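Beta-N-acetylglucosaminidase Nag2 (Vibrio harveyi, PDB 6EZS) probably hydrolyses terminal non-reducing N-acetyl-D-hexosamine residues from N-acetyl-beta-D-hexosaminides, as a member of glycoside hydrolase family 20. Local coordinates at residues A162-Y167 with G196-K201; A210-V215 with S256-P261; A273-S278 with Q333-S338. All blocks are in the same frame, centred on the assembly; numbering follows the deposited sequence.

Contact 1 of 3, residues A162-Y167 with G196-K201; sequences AGVAIY and GKIIFK
Val164 and Phe200 make the tight half of this parallel strand pairing. The valine sends CG1 anti to its own N (chi1 176°), which carries that methyl to the edge of the Phe200 ring, 3.6 Å from CE1. Its other branch, CG2, rests 4.0 Å from CB of Ile198. Beta-branched and aromatic side chains suit this face, since they fill it without needing polar partners. The backbones interlock as parallel strands do: Ala165 O accepts from Phe200 N (2.8 Å), and Ala165 N donates to Ile198 O (2.7 Å). Before the strands, Gly196 runs so close to Gly163 and Val164 that there is no room for a side chain, and Gly163 takes a positive phi (86°), which glycine adopts readily.

The face of Ala165 and Ile199 is the more open one: Ala165 itself is buried, but Ile199 is partly exposed. There the exposed Tyr167 lays its ring edge against Ile199, CE2 to CG2 3.6 Å, while its OH bonds to Asn194 O. The exposed Lys197 lays its aliphatic CG 3.5 Å from Ala162 O.

Strand 164-166, helix 172-186 and strand 198-202 form a beta-alpha-beta unit; Lys175 of the helix touches Val164, Ile166 and Phe200, and strand 219-224 pairs with the far edge of 198-202.

Contact 2 of 3, residues A210-V215 with S256-P261; sequences AYKLKV and SIIDSP
Tyr211 lays one face of its ring over Asp259 CB, a CH-pi contact with the carbon 3.7 Å from the ring centroid and off-centre over the ring. The two residues are a hydrogen-bonded pair in an antiparallel ladder of the mixed sheet of the family 20 domain 2, where strand 211-216 runs against strand 249-259. A chi1 of 68° sets the tyrosine CG between its backbone N and carbonyl carbon and brings the far end of the ring close to the opposite strand. The two side chains run alongside each other in the same direction, with ring and carboxylate planes 77° apart.

Ile257 takes the next place on this buried face. Its CG2 reaches Tyr211 CE1 at 3.6 Å, and its CB lies 4.1 Å from Leu213 CB. Branched aliphatic chains suit the position because helix 227-240 packs over the tyrosine and Ile257, and strand 219-224 flanks Leu213. Reciprocal backbone bonds hold this pair: Leu213 N to Ile257 O at 2.9 Å and Ile257 N to Leu213 O at 2.8 Å.

The other face carries Lys212 and Ile258, a non-hydrogen-bonded pair whose chains run alongside each other. The aliphatic root of the lysine makes the contact, Lys212 CG against Ile258 CG1 at 4.1 Å. Its methylenes thus lie against the exposed isoleucine, and the chain also touches Glu223 of strand 219-224.

A buried carboxylate needs donors, and Asp259 has several: its OD1 accepts from Asn147 N and from Trp608 NE1 of helix 599-608, so the sheet is tied to that helix. The tyrosine hydroxyl also bonds to Thr236 OG1, and Tyr211 OH lies 2.6 Å from Asp259 OD2 in a weak hydrogen bond.

Contact 3 of 3, residues A273-S278 with Q333-S338; sequences ARHFHS and QYTHLS. With NAG (2-acetamido-2-deoxy-beta-D-glucopyranose), chain C.
Two irregular loops meet here with no strand or helix in either, and a single short hydrogen bond, between His275 NE2 and Thr335 OG1 (2.6 Å), joins them. The threonine oxygen lies at the edge of the imidazole, near its plane. With chi1 at 61°, Thr335 OG1 sits between its own backbone N and carbonyl carbon, and from there it also bonds to ND1 of His336, 3.0 Å away. A hydroxyl suits this place because it can donate to one ring nitrogen and accept from another. The other imidazole nitrogen, ND1 of His275, is bonded to Cys583 O, so both ring nitrogens have partners.

Tyr334 packs beside these groups. Its CB lies 3.6 Å from His275 CE1, and the two rings meet obliquely. The far part of the phenol turns to the arginine: CE2 is 3.7 Å from Arg274 CG, and the guanidinium stands almost at right angles to the ring, 86° between planes. The tyrosine thus offers hydrocarbon to the aliphatic part of the arginine, whose bend at chi2 (41°) leads the charged end on toward the sugar.

In this loop after strand 265-271 of the catalytic barrel, Arg274 grips the bound N-acetylglucosamine with two bonds, NH1 to O4 at 3.0 Å and NH2 to O3 at 3.2 Å. Salt bridges from NE to Glu305 and from NH1 to Asp271 fix the guanidinium's rotation, while Glu584, Asp532, Trp546 and Tyr530 also hydrogen-bond the sugar. A fork of two donors on neighbouring hydroxyls is consistent with recognition of a terminal non-reducing sugar, whose O4 carries no further residue, and Glu305 and Asp271 would be expected to offset the arginine's positive charge and hold its donors toward the sugar.

From the N terminus, the eight-stranded sheet that begins with strand 6-16 comes first and takes no part in contacts 1 and 2. Contact 1 closes a loop of 28 residues round helix 172-186; contact 2 then opens and closes one of 40 residues that includes helix 227-240. Both belong to the domain 2 sheet, their centres about 16 Å apart, with strands 198-202 and 211-216 consecutive in the chain. Contact 3 follows in the catalytic domain, closing 54 residues, its centre about 43 Å from that of contact 2. The three loops are in series; none nests or crosses. Gln333, in contact 3, reaches back to Ser62, in the turn between strands 56-60 and 63-67 of the N-terminal sheet.

Contact 1 of 3, residues A162-Y167 with G196-K201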
loop_
_atom_site.group_PDB
_atom_site.type_symbol
_atom_site.label_atom_id
_atom_site.label_comp_id
_atom_site.label_asym_id
_atom_site.label_seq_id
_atom_site.Cartn_x
_atom_site.Cartn_y
_atom_site.Cartn_z
ATOM N N ALA A 162 -23.469 12.716 -30.227
ATOM C CA ALA A 162 -22.477 12.204 -31.174
ATOM C C ALA A 162 -22.606 10.699 -31.417
ATOM O O ALA A 162 -22.403 10.234 -32.539
ATOM C CB ALA A 162 -21.073 12.538 -30.708
ATOM N N GLY A 163 -22.925 9.960 -30.357
ATOM C CA GLY A 163 -23.184 8.523 -30.439
ATOM C C GLY A 163 -21.914 7.705 -30.328
ATOM O O GLY A 163 -20.849 8.165 -30.750
ATOM N N VAL A 164 -22.032 6.496 -29.770
ATOM C CA VAL A 164 -20.906 5.563 -29.644
ATOM C C VAL A 164 -21.243 4.235 -30.304
ATOM O O VAL A 164 -22.178 3.557 -29.893
ATOM C CB VAL A 164 -20.516 5.321 -28.176
ATOM C CG1 VAL A 164 -19.409 4.275 -28.045
ATOM C CG2 VAL A 164 -20.058 6.623 -27.544
ATOM N N ALA A 165 -20.458 3.863 -31.308
ATOM C CA ALA A 165 -20.671 2.637 -32.068
ATOM C C ALA A 165 -19.655 1.606 -31.632
ATOM O O ALA A 165 -18.489 1.937 -31.423
ATOM C CB ALA A 165 -20.535 2.903 -33.553
ATOM N N ILE A 166 -20.101 0.362 -31.494
ATOM C CA ILE A 166 -19.244 -0.741 -31.052
ATOM C C ILE A 166 -19.435 -1.906 -32.024
ATOM O O ILE A 166 -20.566 -2.299 -32.314
ATOM C CB ILE A 166 -19.509 -1.121 -29.575
ATOM C CG1 ILE A 166 -18.771 -2.396 -29.186
ATOM C CG2 ILE A 166 -20.996 -1.258 -29.298
ATOM C CD1 ILE A 166 -18.600 -2.545 -27.694
ATOM N N TYR A 167 -18.323 -2.411 -32.561
ATOM C CA TYR A 167 -18.342 -3.482 -33.561
ATOM C C TYR A 167 -17.608 -4.721 -33.097
ATOM O O TYR A 167 -17.273 -5.574 -33.904
ATOM C CB TYR A 167 -17.777 -2.970 -34.891
ATOM C CG TYR A 167 -18.496 -1.728 -35.383
ATOM C CD1 TYR A 167 -19.873 -1.740 -35.572
ATOM C CD2 TYR A 167 -17.812 -0.540 -35.625
ATOM C CE1 TYR A 167 -20.550 -0.618 -36.006
ATOM C CE2 TYR A 167 -18.485 0.594 -36.068
ATOM C CZ TYR A 167 -19.859 0.547 -36.258
ATOM O OH TYR A 167 -20.579 1.647 -36.677
ATOM N N GLY A 196 -22.853 6.066 -34.793
ATOM C CA GLY A 196 -22.163 7.041 -33.945
ATOM C C GLY A 196 -20.824 7.549 -34.465
ATOM O O GLY A 196 -20.132 6.864 -35.216
ATOM N N LYS A 197 -20.466 8.758 -34.040
ATOM C CA LYS A 197 -19.185 9.389 -34.393
ATOM C C LYS A 197 -17.988 8.832 -33.640
ATOM O O LYS A 197 -16.862 9.002 -34.101
ATOM C CB LYS A 197 -19.232 10.892 -34.137
ATOM C CG LYS A 197 -20.277 11.621 -34.960
ATOM C CD LYS A 197 -20.053 13.118 -34.941
ATOM C CE LYS A 197 -20.650 13.800 -36.162
ATOM N NZ LYS A 197 -22.099 14.081 -35.997
ATOM N N ILE A 198 -18.226 8.215 -32.479
ATOM C CA ILE A 198 -17.171 7.537 -31.708
ATOM C C ILE A 198 -17.268 6.031 -31.950
ATOM O O ILE A 198 -18.252 5.402 -31.576
ATOM C CB ILE A 198 -17.263 7.851 -30.192
ATOM C CG1 ILE A 198 -17.224 9.371 -29.957
ATOM C CG2 ILE A 198 -16.117 7.181 -29.426
ATOM C CD1 ILE A 198 -17.780 9.805 -28.623
ATOM N N ILE A 199 -16.227 5.458 -32.546
ATOM C CA ILE A 199 -16.246 4.064 -33.017
ATOM C C ILE A 199 -15.223 3.174 -32.311
ATOM O O ILE A 199 -14.055 3.543 -32.189
ATOM C CB ILE A 199 -16.001 4.035 -34.536
ATOM C CG1 ILE A 199 -17.245 4.536 -35.257
ATOM C CG2 ILE A 199 -15.648 2.642 -35.048
ATOM C CD1 ILE A 199 -16.944 5.030 -36.652
ATOM N N PHE A 200 -15.681 1.994 -31.882
ATOM C CA PHE A 200 -14.818 0.924 -31.358
ATOM C C PHE A 200 -14.724 -0.213 -32.390
ATOM O O PHE A 200 -15.717 -0.859 -32.695
ATOM C CB PHE A 200 -15.362 0.375 -30.033
ATOM C CG PHE A 200 -15.191 1.306 -28.856
ATOM C CD1 PHE A 200 -16.177 2.230 -28.527
ATOM C CD2 PHE A 200 -14.065 1.230 -28.052
ATOM C CE1 PHE A 200 -16.033 3.075 -27.432
ATOM C CE2 PHE A 200 -13.906 2.073 -26.961
ATOM C CZ PHE A 200 -14.895 2.999 -26.649
ATOM N N LYS A 201 -13.523 -0.449 -32.907
ATOM C CA LYS A 201 -13.280 -1.406 -33.983
ATOM C C LYS A 201 -12.232 -2.427 -33.556
ATOM O O LYS A 201 -11.267 -2.098 -32.885
ATOM C CB LYS A 201 -12.785 -0.661 -35.221
ATOM C CG LYS A 201 -12.643 -1.511 -36.477
ATOM C CD LYS A 201 -11.659 -0.889 -37.455
ATOM C CE LYS A 201 -11.325 -1.848 -38.586
ATOM N NZ LYS A 201 -10.628 -1.131 -39.690
#

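Contact 2 of 3, residues A210-V215 with S256-P261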
loop_
_atom_site.group_PDB
_atom_site.type_symbol
_atom_site.label_atom_id
_atom_site.label_comp_id
_atom_site.label_asym_id
_atom_site.label_seq_id
_atom_site.Cartn_x
_atom_site.Cartn_y
_atom_site.Cartn_z
ATOM N N ALA A 210 -2.415 -3.272 -26.269
ATOM C CA ALA A 210 -2.117 -2.279 -27.284
ATOM C C ALA A 210 -3.402 -1.750 -27.901
ATOM O O ALA A 210 -4.416 -2.448 -27.992
ATOM C CB ALA A 210 -1.227 -2.876 -28.356
ATOM N N TYR A 211 -3.343 -0.508 -28.341
ATOM C CA TYR A 211 -4.469 0.123 -28.974
ATOM C C TYR A 211 -3.991 1.151 -29.993
ATOM O O TYR A 211 -2.842 1.577 -29.977
ATOM C CB TYR A 211 -5.378 0.784 -27.920
ATOM C CG TYR A 211 -4.749 1.979 -27.227
ATOM C CD1 TYR A 211 -4.856 3.262 -27.771
ATOM C CD2 TYR A 211 -4.035 1.826 -26.049
ATOM C CE1 TYR A 211 -4.264 4.353 -27.156
ATOM C CE2 TYR A 211 -3.456 2.911 -25.427
ATOM C CZ TYR A 211 -3.569 4.175 -25.977
ATOM O OH TYR A 211 -2.979 5.259 -25.361
ATOM N N LYS A 212 -4.902 1.526 -30.879
ATOM C CA LYS A 212 -4.744 2.648 -31.764
ATOM C C LYS A 212 -5.913 3.556 -31.453
ATOM O O LYS A 212 -7.020 3.090 -31.188
ATOM C CB LYS A 212 -4.816 2.216 -33.218
ATOM C CG LYS A 212 -3.536 1.673 -33.818
ATOM C CD LYS A 212 -3.710 1.528 -35.331
ATOM C CE LYS A 212 -3.095 0.258 -35.916
ATOM N NZ LYS A 212 -1.805 0.510 -36.631
ATOM N N LEU A 213 -5.657 4.854 -31.473
ATOM C CA LEU A 213 -6.669 5.863 -31.213
ATOM C C LEU A 213 -6.408 7.019 -32.168
ATOM O O LEU A 213 -5.398 7.706 -32.065
ATOM C CB LEU A 213 -6.615 6.305 -29.744
ATOM C CG LEU A 213 -7.391 7.541 -29.262
ATOM C CD1 LEU A 213 -8.779 7.664 -29.863
ATOM C CD2 LEU A 213 -7.497 7.520 -27.744
ATOM N N LYS A 214 -7.322 7.206 -33.112
ATOM C CA LYS A 214 -7.227 8.285 -34.081
ATOM C C LYS A 214 -8.409 9.231 -33.932
ATOM O O LYS A 214 -9.550 8.822 -34.039
ATOM C CB LYS A 214 -7.161 7.741 -35.502
ATOM C CG LYS A 214 -6.877 8.837 -36.526
ATOM C CD LYS A 214 -6.608 8.305 -37.917
ATOM C CE LYS A 214 -6.409 9.463 -38.884
ATOM N NZ LYS A 214 -6.354 9.028 -40.310
ATOM N N VAL A 215 -8.109 10.495 -33.671
ATOM C CA VAL A 215 -9.105 11.562 -33.676
ATOM C C VAL A 215 -9.039 12.266 -35.035
ATOM O O VAL A 215 -7.979 12.720 -35.450
ATOM C CB VAL A 215 -8.860 12.564 -32.529
ATOM C CG1 VAL A 215 -9.918 13.666 -32.520
ATOM C CG2 VAL A 215 -8.833 11.835 -31.188
ATOM N N SER A 256 -3.070 11.043 -33.989
ATOM C CA SER A 256 -2.912 9.623 -34.252
ATOM C C SER A 256 -2.045 9.041 -33.145
ATOM O O SER A 256 -0.905 9.460 -32.964
ATOM C CB SER A 256 -2.273 9.386 -35.616
ATOM O OG SER A 256 -2.157 7.996 -35.875
ATOM N N ILE A 257 -2.604 8.082 -32.409
ATOM C CA ILE A 257 -1.934 7.453 -31.277
ATOM C C ILE A 257 -1.814 5.969 -31.555
ATOM O O ILE A 257 -2.800 5.338 -31.889
ATOM C CB ILE A 257 -2.727 7.684 -29.963
ATOM C CG1 ILE A 257 -2.691 9.173 -29.593
ATOM C CG2 ILE A 257 -2.172 6.834 -28.815
ATOM C CD1 ILE A 257 -3.655 9.593 -28.502
ATOM N N ILE A 258 -0.604 5.431 -31.415
ATOM C CA ILE A 258 -0.354 3.990 -31.432
ATOM C C ILE A 258 0.436 3.681 -30.167
ATOM O O ILE A 258 1.490 4.287 -29.929
ATOM C CB ILE A 258 0.448 3.554 -32.672
ATOM C CG1 ILE A 258 -0.217 4.088 -33.960
ATOM C CG2 ILE A 258 0.591 2.026 -32.696
ATOM C CD1 ILE A 258 0.635 3.973 -35.211
ATOM N N ASP A 259 -0.052 2.743 -29.354
ATOM C CA ASP A 259 0.420 2.631 -27.983
ATOM C C ASP A 259 0.408 1.196 -27.510
ATOM O O ASP A 259 -0.451 0.425 -27.896
ATOM C CB ASP A 259 -0.473 3.491 -27.087
ATOM C CG ASP A 259 0.215 3.975 -25.813
ATOM O OD1 ASP A 259 1.443 3.826 -25.650
ATOM O OD2 ASP A 259 -0.504 4.520 -24.960
ATOM N N SER A 260 1.371 0.855 -26.656
ATOM C CA SER A 260 1.556 -0.518 -26.194
ATOM C C SER A 260 2.245 -0.486 -24.829
ATOM O O SER A 260 3.116 0.347 -24.618
ATOM C CB SER A 260 2.407 -1.305 -27.207
ATOM O OG SER A 260 2.696 -2.613 -26.736
ATOM N N PRO A 261 1.862 -1.388 -23.908
ATOM C CA PRO A 261 2.449 -1.395 -22.561
ATOM C C PRO A 261 3.875 -1.944 -22.514
ATOM O O PRO A 261 4.145 -3.025 -23.042
ATOM C CB PRO A 261 1.520 -2.329 -21.767
ATOM C CG PRO A 261 0.901 -3.219 -22.795
ATOM C CD PRO A 261 0.815 -2.416 -24.064
#

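Contact 3 of 3, residues A273-S278 with Q333-S338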
loop_
_atom_site.group_PDB
_atom_site.type_symbol
_atom_site.label_atom_id
_atom_site.label_comp_id
_atom_site.label_asym_id
_atom_site.label_seq_id
_atom_site.Cartn_x
_atom_site.Cartn_y
_atom_site.Cartn_z
ATOM N N ALA A 273 -4.442 -3.571 6.316
ATOM C CA ALA A 273 -4.333 -4.177 7.634
ATOM C C ALA A 273 -3.957 -3.156 8.692
ATOM O O ALA A 273 -4.519 -3.147 9.779
ATOM C CB ALA A 273 -3.310 -5.297 7.607
ATOM N N ARG A 274 -2.969 -2.326 8.400
ATOM C CA ARG A 274 -2.529 -1.301 9.364
ATOM C C ARG A 274 -3.642 -0.328 9.700
ATOM O O ARG A 274 -3.826 0.032 10.849
ATOM C CB ARG A 274 -1.315 -0.537 8.843
ATOM C CG ARG A 274 0.014 -1.240 9.058
ATOM C CD ARG A 274 -0.031 -2.746 8.791
ATOM N NE ARG A 274 1.262 -3.379 9.067
ATOM C CZ ARG A 274 2.325 -3.336 8.273
ATOM N NH1 ARG A 274 2.267 -2.708 7.085
ATOM N NH2 ARG A 274 3.450 -3.934 8.664
ATOM N N HIS A 275 -4.365 0.097 8.678
ATOM C CA HIS A 275 -5.582 0.859 8.827
ATOM C C HIS A 275 -6.588 0.376 7.786
ATOM O O HIS A 275 -6.230 0.052 6.652
ATOM C CB HIS A 275 -5.289 2.354 8.685
ATOM C CG HIS A 275 -4.671 2.952 9.909
ATOM N ND1 HIS A 275 -3.328 3.236 10.005
ATOM C CD2 HIS A 275 -5.206 3.268 11.110
ATOM C CE1 HIS A 275 -3.067 3.713 11.210
ATOM N NE2 HIS A 275 -4.190 3.748 11.896
ATOM N N PHE A 276 -7.849 0.320 8.194
ATOM C CA PHE A 276 -8.905 -0.160 7.356
ATOM C C PHE A 276 -9.413 0.995 6.497
ATOM O O PHE A 276 -9.666 2.076 7.003
ATOM C CB PHE A 276 -10.029 -0.721 8.219
ATOM C CG PHE A 276 -11.208 -1.192 7.432
ATOM C CD1 PHE A 276 -11.138 -2.352 6.686
ATOM C CD2 PHE A 276 -12.388 -0.463 7.415
ATOM C CE1 PHE A 276 -12.232 -2.789 5.948
ATOM C CE2 PHE A 276 -13.485 -0.894 6.685
ATOM C CZ PHE A 276 -13.406 -2.057 5.954
ATOM N N HIS A 277 -9.556 0.751 5.201
ATOM C CA HIS A 277 -10.093 1.720 4.268
ATOM C C HIS A 277 -11.378 1.122 3.766
ATOM O O HIS A 277 -11.397 -0.041 3.359
ATOM C CB HIS A 277 -9.106 1.929 3.118
ATOM C CG HIS A 277 -7.684 2.022 3.574
ATOM N ND1 HIS A 277 -7.226 3.062 4.352
ATOM C CD2 HIS A 277 -6.638 1.181 3.413
ATOM C CE1 HIS A 277 -5.952 2.862 4.640
ATOM N NE2 HIS A 277 -5.570 1.733 4.073
ATOM N N SER A 278 -12.454 1.901 3.792
ATOM C CA SER A 278 -13.790 1.395 3.438
ATOM C C SER A 278 -13.887 0.914 1.991
ATOM O O SER A 278 -13.092 1.326 1.131
ATOM C CB SER A 278 -14.854 2.468 3.699
ATOM O OG SER A 278 -14.764 3.537 2.777
ATOM N N GLN A 333 -2.905 0.326 17.929
ATOM C CA GLN A 333 -1.672 0.597 17.203
ATOM C C GLN A 333 -1.844 1.846 16.361
ATOM O O GLN A 333 -2.898 2.052 15.768
ATOM C CB GLN A 333 -1.300 -0.550 16.266
ATOM C CG GLN A 333 -0.973 -1.868 16.938
ATOM C CD GLN A 333 0.344 -1.865 17.685
ATOM O OE1 GLN A 333 1.265 -1.108 17.364
ATOM N NE2 GLN A 333 0.448 -2.729 18.694
ATOM N N TYR A 334 -0.784 2.658 16.335
ATOM C CA TYR A 334 -0.621 3.812 15.458
ATOM C C TYR A 334 -1.494 5.013 15.796
ATOM O O TYR A 334 -0.967 6.091 16.071
ATOM C CB TYR A 334 -0.807 3.434 13.990
ATOM C CG TYR A 334 0.015 2.252 13.554
ATOM C CD1 TYR A 334 1.377 2.175 13.822
ATOM C CD2 TYR A 334 -0.568 1.209 12.861
ATOM C CE1 TYR A 334 2.127 1.075 13.422
ATOM C CE2 TYR A 334 0.174 0.114 12.449
ATOM C CZ TYR A 334 1.516 0.042 12.734
ATOM O OH TYR A 334 2.243 -1.056 12.299
ATOM N N THR A 335 -2.810 4.823 15.729
ATOM C CA THR A 335 -3.809 5.868 15.950
ATOM C C THR A 335 -5.011 5.257 16.685
ATOM O O THR A 335 -5.013 4.058 16.982
ATOM C CB THR A 335 -4.290 6.465 14.605
ATOM O OG1 THR A 335 -4.887 5.437 13.811
ATOM C CG2 THR A 335 -3.120 7.120 13.813
ATOM N N HIS A 336 -6.023 6.087 16.961
ATOM C CA HIS A 336 -7.285 5.671 17.565
ATOM C C HIS A 336 -7.078 4.902 18.845
ATOM O O HIS A 336 -7.723 3.874 19.059
ATOM C CB HIS A 336 -8.109 4.850 16.567
ATOM C CG HIS A 336 -8.592 5.645 15.397
ATOM N ND1 HIS A 336 -7.826 5.850 14.270
ATOM C CD2 HIS A 336 -9.750 6.317 15.193
ATOM C CE1 HIS A 336 -8.498 6.604 13.416
ATOM N NE2 HIS A 336 -9.668 6.901 13.952
ATOM N N LEU A 337 -6.186 5.403 19.697
ATOM C CA LEU A 337 -5.843 4.711 20.944
ATOM C C LEU A 337 -7.017 4.610 21.908
ATOM O O LEU A 337 -7.127 3.611 22.633
ATOM C CB LEU A 337 -4.701 5.402 21.673
ATOM C CG LEU A 337 -3.419 5.674 20.894
ATOM C CD1 LEU A 337 -2.416 6.414 21.771
ATOM C CD2 LEU A 337 -2.832 4.384 20.333
ATOM N N SER A 338 -7.857 5.653 21.925
ATOM C CA SER A 338 -8.978 5.767 22.867
ATOM C C SER A 338 -10.201 4.917 22.509
ATOM O O SER A 338 -10.970 4.539 23.397
ATOM C CB SER A 338 -9.405 7.233 23.033
ATOM O OG SER A 338 -10.101 7.723 21.897
HETATM C C1 NAG C . 8.162 -2.628 4.034
HETATM C C2 NAG C . 7.493 -3.757 4.858
HETATM C C3 NAG C . 6.181 -3.351 5.533
HETATM C C4 NAG C . 6.261 -1.986 6.181
HETATM C C5 NAG C . 7.022 -1.018 5.287
HETATM C C6 NAG C . 7.237 0.346 5.940
HETATM C C7 NAG C . 7.566 -6.129 4.070
HETATM C C8 NAG C . 7.038 -7.021 2.985
HETATM N N2 NAG C . 7.179 -4.865 3.924
HETATM O O1 NAG C . 9.455 -2.987 3.567
HETATM O O3 NAG C . 5.838 -4.300 6.537
HETATM O O4 NAG C . 4.916 -1.562 6.395
HETATM O O5 NAG C . 8.281 -1.614 5.008
HETATM O O6 NAG C . 7.605 1.279 4.919
HETATM O O7 NAG C . 8.262 -6.546 4.988
#